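Local coordinates for protein putative aldehyde dehydrogenase (Burkholderia cenocepacia, PDB 4YWE) that probably oxidises aldehydes to carboxylic acids with NAD or NADP as electron acceptor, at residues A[454-459]-A[466-471]; A[416-421]-A[438-443]; A[153-158]-A[178-183]. All coordinates share one frame; numbering follows the deposited sequence.

Contact 1 of 3, residues A[454-459]-A[466-471]; sequences LPFGGV and REKGFE
Phe456 and Glu467 form an isolated antiparallel bridge between two irregular segments of the aldehyde dehydrogenase fold, 454-459 and 466-471, which precede and follow the short strand 463-464 in the chain. They are a hydrogen-bonded pair with CA atoms 5.1 Å apart: Phe456 N donates to Glu467 O, and Glu467 N returns a bond to Phe456 O at 2.7 Å, nearly straight at 171°. CA-H...O contacts from Pro455 CA to Glu467 O and from Arg466 CA to Phe456 O flank the pair. Beyond the bridge, Lys468 and Phe456 run side by side. The lysine chain is extended beyond CG, which lays its CD 3.6 Å from Phe456 CB and carries NZ over one face of the ring, 4.3 Å from the centroid, a cation-pi contact. Phe456 also touches Glu256, the predicted active-site residue, so the bridge lies beside the probable catalytic centre. Glu467 turns its carboxylate elsewhere, to Ser231 OG. Pro455 CG rests on Glu471 CB at 3.8 Å, their side chains crossing at about a right angle. Arg466 bends at chi2 (-68°), bringing one guanidinium face over Gly457 O, while its NE bonds Leu479 O of a second subunit. On the same guanidinium, NH1 donates to Gly458 O at 3.2 Å, from 36° above that carbonyl's plane.

Contact 2 of 3, residues A[416-421]-A[438-443]; sequences GLVAGI and AGQVFI
Val418 and Phe442 meet on one face of two parallel strands, with Val418 CG1 against the ring edge, in its plane, 3.6 Å from Phe442 CE2. The valine's chi1 of 163° sends CG1 to the phenylalanine, while CG2 packs 3.6 Å from Gln440 OE1. On the other face, Ile421 CD1 reaches Val441 CG1, also at 3.6 Å. Ala419 CB, on the same face as Ile421, lies 4.3 Å from Ala438 CB of the preceding loop. Between the two faces the backbone bonds alternate from strand to strand: Ala419 N bonds Gln440 O, Phe442 N bonds Ala419 O at 2.8 Å, and Ile421 N bonds Phe442 O at 2.7 Å. Where the pairing begins, Leu417 O receives weak bonds from both Gly439 N and Gln440 N. The strand axes lie 4.7 Å apart and 17° from parallel; helix 426-435 connects them in a beta-alpha-beta crossover, and its Leu432 and Ala433 cover Ile421 and Val441. Further out, Gln440 NE2 bonds Pro455 O, and residues 440-443 pair in parallel with a strand of a second subunit. Strand 440-443 is thus bonded along both edges, and its buried, mostly apolar residues imply that backbone hydrogen bonding carries the sheet across the subunit interface.

Contact 3 of 3, residues A[153-158]-A[178-183]; sequences HIVPWN and CVVKPA
His153 sets its imidazole beside Cys178 with chi1 at -56°, placing CG next to the backbone N. The ring thereby comes edge-on to Val179 O, which lies in its plane, and NE2 approaches Cys178 SG to 3.6 Å, the sulfur standing oblique to the ring. Both imidazole nitrogens have partners outside the two segments, ND1 with Ser167 on the connecting helix 160-174 and NE2 with Thr151, which fixes the ring's rotation. Val155 and Val180 meet through CG2 and CG1 at 4.0 Å on the same side of the sheet. Across it, Ile154 CD1 reaches Lys181 CB at 3.9 Å. Lys181 then bends at both chi2 and chi3, turning NZ back to Pro182 O (2.8 Å) as well as to Gly212 O. The strands belong to a beta-alpha-beta crossover through helix 160-174, consistent with the Rossmann-like nucleotide-binding domain of the family. Their axes lie 21° from parallel, with His153 N bonded to Val179 O and Lys181 N to His153 O, each at 2.8 Å. Farther along, Trp157 CB packs 3.7 Å from Ala183 CB, and one water bridges Ala183 N and Pro156 O. Polar groups thus tie this pairing together beyond its peptide bonds, and two carbonyl oxygens, of Pro182 and Gly212, fix the position of Lys181 NZ.

Along the chain the contacts follow in series: contact 3, then contact 2, then contact 1. Contacts 2 and 3 each join the strands of a beta-alpha-beta unit, but in different sheets, with centres about 25 Å apart and nearest atoms about 9 Å apart. Contact 1 lies between them, its centre about 12 Å from that of contact 2 and about 18 Å from that of contact 3. It touches contact 2 directly: Val459 N and Gly416 O, 2.8 Å apart, probably form a hydrogen bond. Contacts 1 and 2 also both meet a second subunit. The segments 454-459 and 466-471 thus connect the sheet of contact 2, the predicted active-site region and the subunit interface.

Contact 1 of 3, residues A[454-459]-A[466-471]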
loop_
_atom_site.group_PDB
_atom_site.type_symbol
_atom_site.label_atom_id
_atom_site.label_comp_id
_atom_site.label_asym_id
_atom_site.label_seq_id
_atom_site.Cartn_x
_atom_site.Cartn_y
_atom_site.Cartn_z
ATOM N N LEU A 454 -6.936 -11.885 -9.953
ATOM C CA LEU A 454 -7.885 -10.816 -10.253
ATOM C C LEU A 454 -9.049 -10.801 -9.269
ATOM O O LEU A 454 -9.857 -11.731 -9.254
ATOM C CB LEU A 454 -8.418 -10.960 -11.680
ATOM C CG LEU A 454 -7.386 -11.254 -12.770
ATOM C CD1 LEU A 454 -8.058 -11.333 -14.131
ATOM C CD2 LEU A 454 -6.283 -10.207 -12.771
ATOM N N PRO A 455 -9.137 -9.742 -8.446
ATOM C CA PRO A 455 -10.236 -9.594 -7.486
ATOM C C PRO A 455 -11.599 -9.696 -8.163
ATOM O O PRO A 455 -11.853 -9.017 -9.159
ATOM C CB PRO A 455 -10.003 -8.198 -6.905
ATOM C CG PRO A 455 -8.528 -7.994 -7.038
ATOM C CD PRO A 455 -8.176 -8.630 -8.352
ATOM N N PHE A 456 -12.457 -10.550 -7.618
ATOM C CA PHE A 456 -13.716 -10.909 -8.256
ATOM C C PHE A 456 -14.887 -10.599 -7.334
ATOM O O PHE A 456 -14.836 -10.880 -6.140
ATOM C CB PHE A 456 -13.699 -12.394 -8.633
ATOM C CG PHE A 456 -14.887 -12.843 -9.438
ATOM C CD1 PHE A 456 -14.871 -12.771 -10.820
ATOM C CD2 PHE A 456 -16.007 -13.365 -8.811
ATOM C CE1 PHE A 456 -15.958 -13.197 -11.564
ATOM C CE2 PHE A 456 -17.096 -13.791 -9.546
ATOM C CZ PHE A 456 -17.072 -13.707 -10.926
ATOM N N GLY A 457 -15.940 -10.016 -7.896
ATOM C CA GLY A 457 -17.114 -9.650 -7.125
ATOM C C GLY A 457 -18.056 -8.764 -7.916
ATOM O O GLY A 457 -17.685 -8.225 -8.958
ATOM N N GLY A 458 -19.278 -8.604 -7.426
ATOM C CA GLY A 458 -20.274 -7.854 -8.165
ATOM C C GLY A 458 -20.796 -6.600 -7.497
ATOM O O GLY A 458 -20.401 -6.254 -6.384
ATOM N N VAL A 459 -21.678 -5.906 -8.206
ATOM C CA VAL A 459 -22.451 -4.814 -7.641
ATOM C C VAL A 459 -23.916 -5.149 -7.871
ATOM O O VAL A 459 -24.231 -6.059 -8.637
ATOM C CB VAL A 459 -22.081 -3.454 -8.259
ATOM C CG1 VAL A 459 -20.626 -3.110 -7.966
ATOM C CG2 VAL A 459 -22.348 -3.461 -9.757
ATOM N N ARG A 466 -15.305 -8.629 -2.365
ATOM C CA ARG A 466 -14.376 -9.122 -3.372
ATOM C C ARG A 466 -13.632 -10.363 -2.897
ATOM O O ARG A 466 -13.196 -10.438 -1.747
ATOM C CB ARG A 466 -13.371 -8.031 -3.753
ATOM C CG ARG A 466 -13.988 -6.805 -4.414
ATOM C CD ARG A 466 -14.547 -7.133 -5.792
ATOM N NE ARG A 466 -15.161 -5.969 -6.433
ATOM C CZ ARG A 466 -16.445 -5.642 -6.316
ATOM N NH1 ARG A 466 -17.259 -6.389 -5.580
ATOM N NH2 ARG A 466 -16.918 -4.568 -6.936
ATOM N N GLU A 467 -13.498 -11.341 -3.788
ATOM C CA GLU A 467 -12.662 -12.505 -3.527
ATOM C C GLU A 467 -11.715 -12.711 -4.709
ATOM O O GLU A 467 -11.755 -11.942 -5.671
ATOM C CB GLU A 467 -13.514 -13.749 -3.263
ATOM C CG GLU A 467 -14.411 -13.605 -2.035
ATOM C CD GLU A 467 -14.812 -14.933 -1.425
ATOM O OE1 GLU A 467 -14.602 -15.979 -2.070
ATOM O OE2 GLU A 467 -15.334 -14.928 -0.289
ATOM N N LYS A 468 -10.867 -13.735 -4.618
ATOM C CA LYS A 468 -9.710 -13.918 -5.502
ATOM C C LYS A 468 -8.700 -12.784 -5.313
ATOM O O LYS A 468 -9.006 -11.753 -4.711
ATOM C CB LYS A 468 -10.116 -13.999 -6.979
ATOM C CG LYS A 468 -11.138 -15.064 -7.328
ATOM C CD LYS A 468 -11.334 -15.119 -8.835
ATOM C CE LYS A 468 -12.533 -15.966 -9.226
ATOM N NZ LYS A 468 -12.693 -16.022 -10.707
ATOM N N GLY A 469 -7.490 -12.983 -5.828
ATOM C CA GLY A 469 -6.446 -11.979 -5.730
ATOM C C GLY A 469 -6.015 -11.671 -4.308
ATOM O O GLY A 469 -6.521 -12.256 -3.351
ATOM N N PHE A 470 -5.075 -10.742 -4.172
ATOM C CA PHE A 470 -4.571 -10.346 -2.863
ATOM C C PHE A 470 -5.655 -9.629 -2.062
ATOM O O PHE A 470 -5.722 -9.752 -0.839
ATOM C CB PHE A 470 -3.341 -9.448 -3.015
ATOM C CG PHE A 470 -2.524 -9.317 -1.761
ATOM C CD1 PHE A 470 -2.859 -8.385 -0.791
ATOM C CD2 PHE A 470 -1.420 -10.126 -1.553
ATOM C CE1 PHE A 470 -2.107 -8.264 0.365
ATOM C CE2 PHE A 470 -0.665 -10.009 -0.400
ATOM C CZ PHE A 470 -1.009 -9.078 0.560
ATOM N N GLU A 471 -6.508 -8.893 -2.771
ATOM C CA GLU A 471 -7.575 -8.099 -2.163
ATOM C C GLU A 471 -8.503 -8.928 -1.271
ATOM O O GLU A 471 -9.107 -8.403 -0.333
ATOM C CB GLU A 471 -8.392 -7.409 -3.263
ATOM C CG GLU A 471 -9.510 -6.503 -2.764
ATOM C CD GLU A 471 -9.003 -5.162 -2.270
ATOM O OE1 GLU A 471 -7.790 -4.896 -2.397
ATOM O OE2 GLU A 471 -9.821 -4.370 -1.756
#

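Contact 2 of 3, residues A[416-421]-A[438-443]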
loop_
_atom_site.group_PDB
_atom_site.type_symbol
_atom_site.label_atom_id
_atom_site.label_comp_id
_atom_site.label_asym_id
_atom_site.label_seq_id
_atom_site.Cartn_x
_atom_site.Cartn_y
_atom_site.Cartn_z
ATOM N N GLY A 416 -24.394 -7.041 -12.169
ATOM C CA GLY A 416 -23.179 -6.321 -12.504
ATOM C C GLY A 416 -21.968 -7.043 -11.952
ATOM O O GLY A 416 -21.503 -6.741 -10.855
ATOM N N LEU A 417 -21.457 -8.005 -12.713
ATOM C CA LEU A 417 -20.390 -8.871 -12.226
ATOM C C LEU A 417 -19.127 -8.756 -13.079
ATOM O O LEU A 417 -18.051 -8.438 -12.570
ATOM C CB LEU A 417 -20.872 -10.323 -12.189
ATOM C CG LEU A 417 -19.938 -11.353 -11.554
ATOM C CD1 LEU A 417 -19.586 -10.948 -10.135
ATOM C CD2 LEU A 417 -20.577 -12.732 -11.569
ATOM N N VAL A 418 -19.269 -9.019 -14.375
ATOM C CA VAL A 418 -18.150 -8.989 -15.312
ATOM C C VAL A 418 -18.619 -8.365 -16.628
ATOM O O VAL A 418 -19.789 -8.478 -16.987
ATOM C CB VAL A 418 -17.566 -10.416 -15.523
ATOM C CG1 VAL A 418 -16.692 -10.494 -16.767
ATOM C CG2 VAL A 418 -16.780 -10.864 -14.296
ATOM N N ALA A 419 -17.721 -7.680 -17.330
ATOM C CA ALA A 419 -18.035 -7.168 -18.657
ATOM C C ALA A 419 -16.838 -7.312 -19.594
ATOM O O ALA A 419 -15.691 -7.130 -19.184
ATOM C CB ALA A 419 -18.475 -5.717 -18.577
ATOM N N GLY A 420 -17.115 -7.650 -20.849
ATOM C CA GLY A 420 -16.078 -7.767 -21.859
ATOM C C GLY A 420 -16.193 -6.706 -22.937
ATOM O O GLY A 420 -17.286 -6.426 -23.431
ATOM N N ILE A 421 -15.061 -6.111 -23.302
ATOM C CA ILE A 421 -15.029 -5.067 -24.320
ATOM C C ILE A 421 -14.187 -5.506 -25.511
ATOM O O ILE A 421 -13.011 -5.836 -25.359
ATOM C CB ILE A 421 -14.488 -3.745 -23.748
ATOM C CG1 ILE A 421 -15.386 -3.235 -22.619
ATOM C CG2 ILE A 421 -14.367 -2.702 -24.849
ATOM C CD1 ILE A 421 -14.852 -1.991 -21.935
ATOM N N ALA A 438 -19.306 -3.125 -13.107
ATOM C CA ALA A 438 -18.858 -4.503 -12.943
ATOM C C ALA A 438 -17.636 -4.566 -12.041
ATOM O O ALA A 438 -16.877 -3.603 -11.943
ATOM C CB ALA A 438 -18.547 -5.129 -14.299
ATOM N N GLY A 439 -17.451 -5.703 -11.379
ATOM C CA GLY A 439 -16.258 -5.926 -10.587
ATOM C C GLY A 439 -15.039 -6.108 -11.470
ATOM O O GLY A 439 -13.925 -5.741 -11.094
ATOM N N GLN A 440 -15.257 -6.678 -12.652
ATOM C CA GLN A 440 -14.181 -6.905 -13.610
ATOM C C GLN A 440 -14.558 -6.436 -15.010
ATOM O O GLN A 440 -15.686 -6.638 -15.463
ATOM C CB GLN A 440 -13.802 -8.387 -13.657
ATOM C CG GLN A 440 -13.105 -8.900 -12.411
ATOM C CD GLN A 440 -12.778 -10.376 -12.499
ATOM O OE1 GLN A 440 -13.357 -11.105 -13.304
ATOM N NE2 GLN A 440 -11.843 -10.826 -11.672
ATOM N N VAL A 441 -13.607 -5.805 -15.690
ATOM C CA VAL A 441 -13.778 -5.442 -17.090
ATOM C C VAL A 441 -12.617 -6.020 -17.892
ATOM O O VAL A 441 -11.451 -5.793 -17.566
ATOM C CB VAL A 441 -13.873 -3.916 -17.280
ATOM C CG1 VAL A 441 -14.038 -3.579 -18.751
ATOM C CG2 VAL A 441 -15.028 -3.346 -16.470
ATOM N N PHE A 442 -12.938 -6.777 -18.934
ATOM C CA PHE A 442 -11.909 -7.388 -19.766
ATOM C C PHE A 442 -11.854 -6.723 -21.135
ATOM O O PHE A 442 -12.872 -6.585 -21.813
ATOM C CB PHE A 442 -12.155 -8.892 -19.909
ATOM C CG PHE A 442 -12.068 -9.644 -18.612
ATOM C CD1 PHE A 442 -10.849 -10.102 -18.141
ATOM C CD2 PHE A 442 -13.205 -9.891 -17.860
ATOM C CE1 PHE A 442 -10.764 -10.793 -16.948
ATOM C CE2 PHE A 442 -13.129 -10.582 -16.665
ATOM C CZ PHE A 442 -11.907 -11.034 -16.209
ATOM N N ILE A 443 -10.656 -6.307 -21.532
ATOM C CA ILE A 443 -10.460 -5.639 -22.810
ATOM C C ILE A 443 -9.833 -6.596 -23.815
ATOM O O ILE A 443 -8.705 -7.061 -23.623
ATOM C CB ILE A 443 -9.605 -4.373 -22.647
ATOM C CG1 ILE A 443 -10.321 -3.367 -21.743
ATOM C CG2 ILE A 443 -9.298 -3.757 -24.003
ATOM C CD1 ILE A 443 -9.578 -2.062 -21.565
#

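Contact 3 of 3, residues A[153-158]-A[178-183]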
loop_
_atom_site.group_PDB
_atom_site.type_symbol
_atom_site.label_atom_id
_atom_site.label_comp_id
_atom_site.label_asym_id
_atom_site.label_seq_id
_atom_site.Cartn_x
_atom_site.Cartn_y
_atom_site.Cartn_z
ATOM N N HIS A 153 -18.145 -21.152 5.046
ATOM C CA HIS A 153 -18.024 -21.152 3.594
ATOM C C HIS A 153 -19.154 -21.928 2.928
ATOM O O HIS A 153 -19.289 -23.136 3.124
ATOM C CB HIS A 153 -16.672 -21.736 3.178
ATOM C CG HIS A 153 -15.498 -21.030 3.782
ATOM N ND1 HIS A 153 -14.778 -20.069 3.105
ATOM C CD2 HIS A 153 -14.920 -21.143 5.002
ATOM C CE1 HIS A 153 -13.807 -19.622 3.881
ATOM N NE2 HIS A 153 -13.870 -20.258 5.037
ATOM N N ILE A 154 -19.965 -21.226 2.144
ATOM C CA ILE A 154 -21.011 -21.864 1.357
ATOM C C ILE A 154 -20.527 -22.005 -0.080
ATOM O O ILE A 154 -20.363 -21.012 -0.789
ATOM C CB ILE A 154 -22.332 -21.081 1.426
ATOM C CG1 ILE A 154 -22.712 -20.795 2.879
ATOM C CG2 ILE A 154 -23.441 -21.849 0.718
ATOM C CD1 ILE A 154 -22.950 -22.037 3.705
ATOM N N VAL A 155 -20.295 -23.242 -0.502
ATOM C CA VAL A 155 -19.732 -23.511 -1.819
ATOM C C VAL A 155 -20.771 -24.179 -2.715
ATOM O O VAL A 155 -21.394 -25.163 -2.319
ATOM C CB VAL A 155 -18.463 -24.375 -1.702
ATOM C CG1 VAL A 155 -17.848 -24.618 -3.073
ATOM C CG2 VAL A 155 -17.459 -23.707 -0.773
ATOM N N PRO A 156 -20.966 -23.636 -3.926
ATOM C CA PRO A 156 -21.954 -24.178 -4.864
ATOM C C PRO A 156 -21.437 -25.361 -5.683
ATOM O O PRO A 156 -20.304 -25.805 -5.495
ATOM C CB PRO A 156 -22.261 -22.982 -5.766
ATOM C CG PRO A 156 -21.004 -22.198 -5.769
ATOM C CD PRO A 156 -20.363 -22.386 -4.418
ATOM N N TRP A 157 -22.277 -25.856 -6.588
ATOM C CA TRP A 157 -22.010 -27.094 -7.314
ATOM C C TRP A 157 -21.323 -26.891 -8.664
ATOM O O TRP A 157 -20.808 -27.845 -9.243
ATOM C CB TRP A 157 -23.321 -27.859 -7.527
ATOM C CG TRP A 157 -24.447 -26.981 -7.996
ATOM C CD1 TRP A 157 -25.446 -26.455 -7.230
ATOM C CD2 TRP A 157 -24.676 -26.512 -9.330
ATOM N NE1 TRP A 157 -26.287 -25.694 -8.004
ATOM C CE2 TRP A 157 -25.836 -25.712 -9.301
ATOM C CE3 TRP A 157 -24.019 -26.695 -10.552
ATOM C CZ2 TRP A 157 -26.350 -25.096 -10.439
ATOM C CZ3 TRP A 157 -24.528 -26.078 -11.680
ATOM C CH2 TRP A 157 -25.683 -25.290 -11.616
ATOM N N ASN A 158 -21.319 -25.660 -9.167
ATOM C CA ASN A 158 -20.840 -25.405 -10.524
ATOM C C ASN A 158 -19.316 -25.391 -10.623
ATOM O O ASN A 158 -18.753 -25.844 -11.619
ATOM C CB ASN A 158 -21.422 -24.091 -11.057
ATOM C CG ASN A 158 -21.069 -22.898 -10.194
ATOM O OD1 ASN A 158 -20.780 -23.037 -9.005
ATOM N ND2 ASN A 158 -21.095 -21.711 -10.792
ATOM N N CYS A 178 -11.677 -22.906 9.223
ATOM C CA CYS A 178 -12.767 -22.929 8.251
ATOM C C CYS A 178 -13.828 -23.995 8.505
ATOM O O CYS A 178 -13.519 -25.130 8.865
ATOM C CB CYS A 178 -12.195 -23.117 6.844
ATOM S SG CYS A 178 -10.967 -21.876 6.387
ATOM N N VAL A 179 -15.084 -23.606 8.310
ATOM C CA VAL A 179 -16.207 -24.535 8.320
ATOM C C VAL A 179 -16.891 -24.447 6.964
ATOM O O VAL A 179 -17.368 -23.381 6.572
ATOM C CB VAL A 179 -17.192 -24.232 9.459
ATOM C CG1 VAL A 179 -18.365 -25.203 9.414
ATOM C CG2 VAL A 179 -16.485 -24.301 10.802
ATOM N N VAL A 180 -16.935 -25.564 6.246
ATOM C CA VAL A 180 -17.406 -25.560 4.866
ATOM C C VAL A 180 -18.681 -26.377 4.682
ATOM O O VAL A 180 -18.753 -27.539 5.081
ATOM C CB VAL A 180 -16.309 -26.076 3.917
ATOM C CG1 VAL A 180 -16.784 -26.028 2.473
ATOM C CG2 VAL A 180 -15.029 -25.272 4.095
ATOM N N LYS A 181 -19.682 -25.757 4.065
ATOM C CA LYS A 181 -20.903 -26.449 3.676
ATOM C C LYS A 181 -21.008 -26.453 2.154
ATOM O O LYS A 181 -21.606 -25.550 1.570
ATOM C CB LYS A 181 -22.133 -25.784 4.299
ATOM C CG LYS A 181 -23.236 -26.750 4.723
ATOM C CD LYS A 181 -23.799 -27.545 3.551
ATOM C CE LYS A 181 -24.502 -26.646 2.547
ATOM N NZ LYS A 181 -25.094 -27.431 1.425
ATOM N N PRO A 182 -20.420 -27.469 1.507
ATOM C CA PRO A 182 -20.440 -27.555 0.044
ATOM C C PRO A 182 -21.809 -27.974 -0.491
ATOM O O PRO A 182 -22.679 -28.369 0.286
ATOM C CB PRO A 182 -19.378 -28.612 -0.253
ATOM C CG PRO A 182 -19.401 -29.497 0.946
ATOM C CD PRO A 182 -19.697 -28.599 2.118
ATOM N N ALA A 183 -21.989 -27.885 -1.806
ATOM C CA ALA A 183 -23.290 -28.115 -2.428
ATOM C C ALA A 183 -23.669 -29.590 -2.469
ATOM O O ALA A 183 -22.828 -30.450 -2.722
ATOM C CB ALA A 183 -23.306 -27.538 -3.832
HETATM O O HOH W 1 -19.766 -27.937 -3.547
#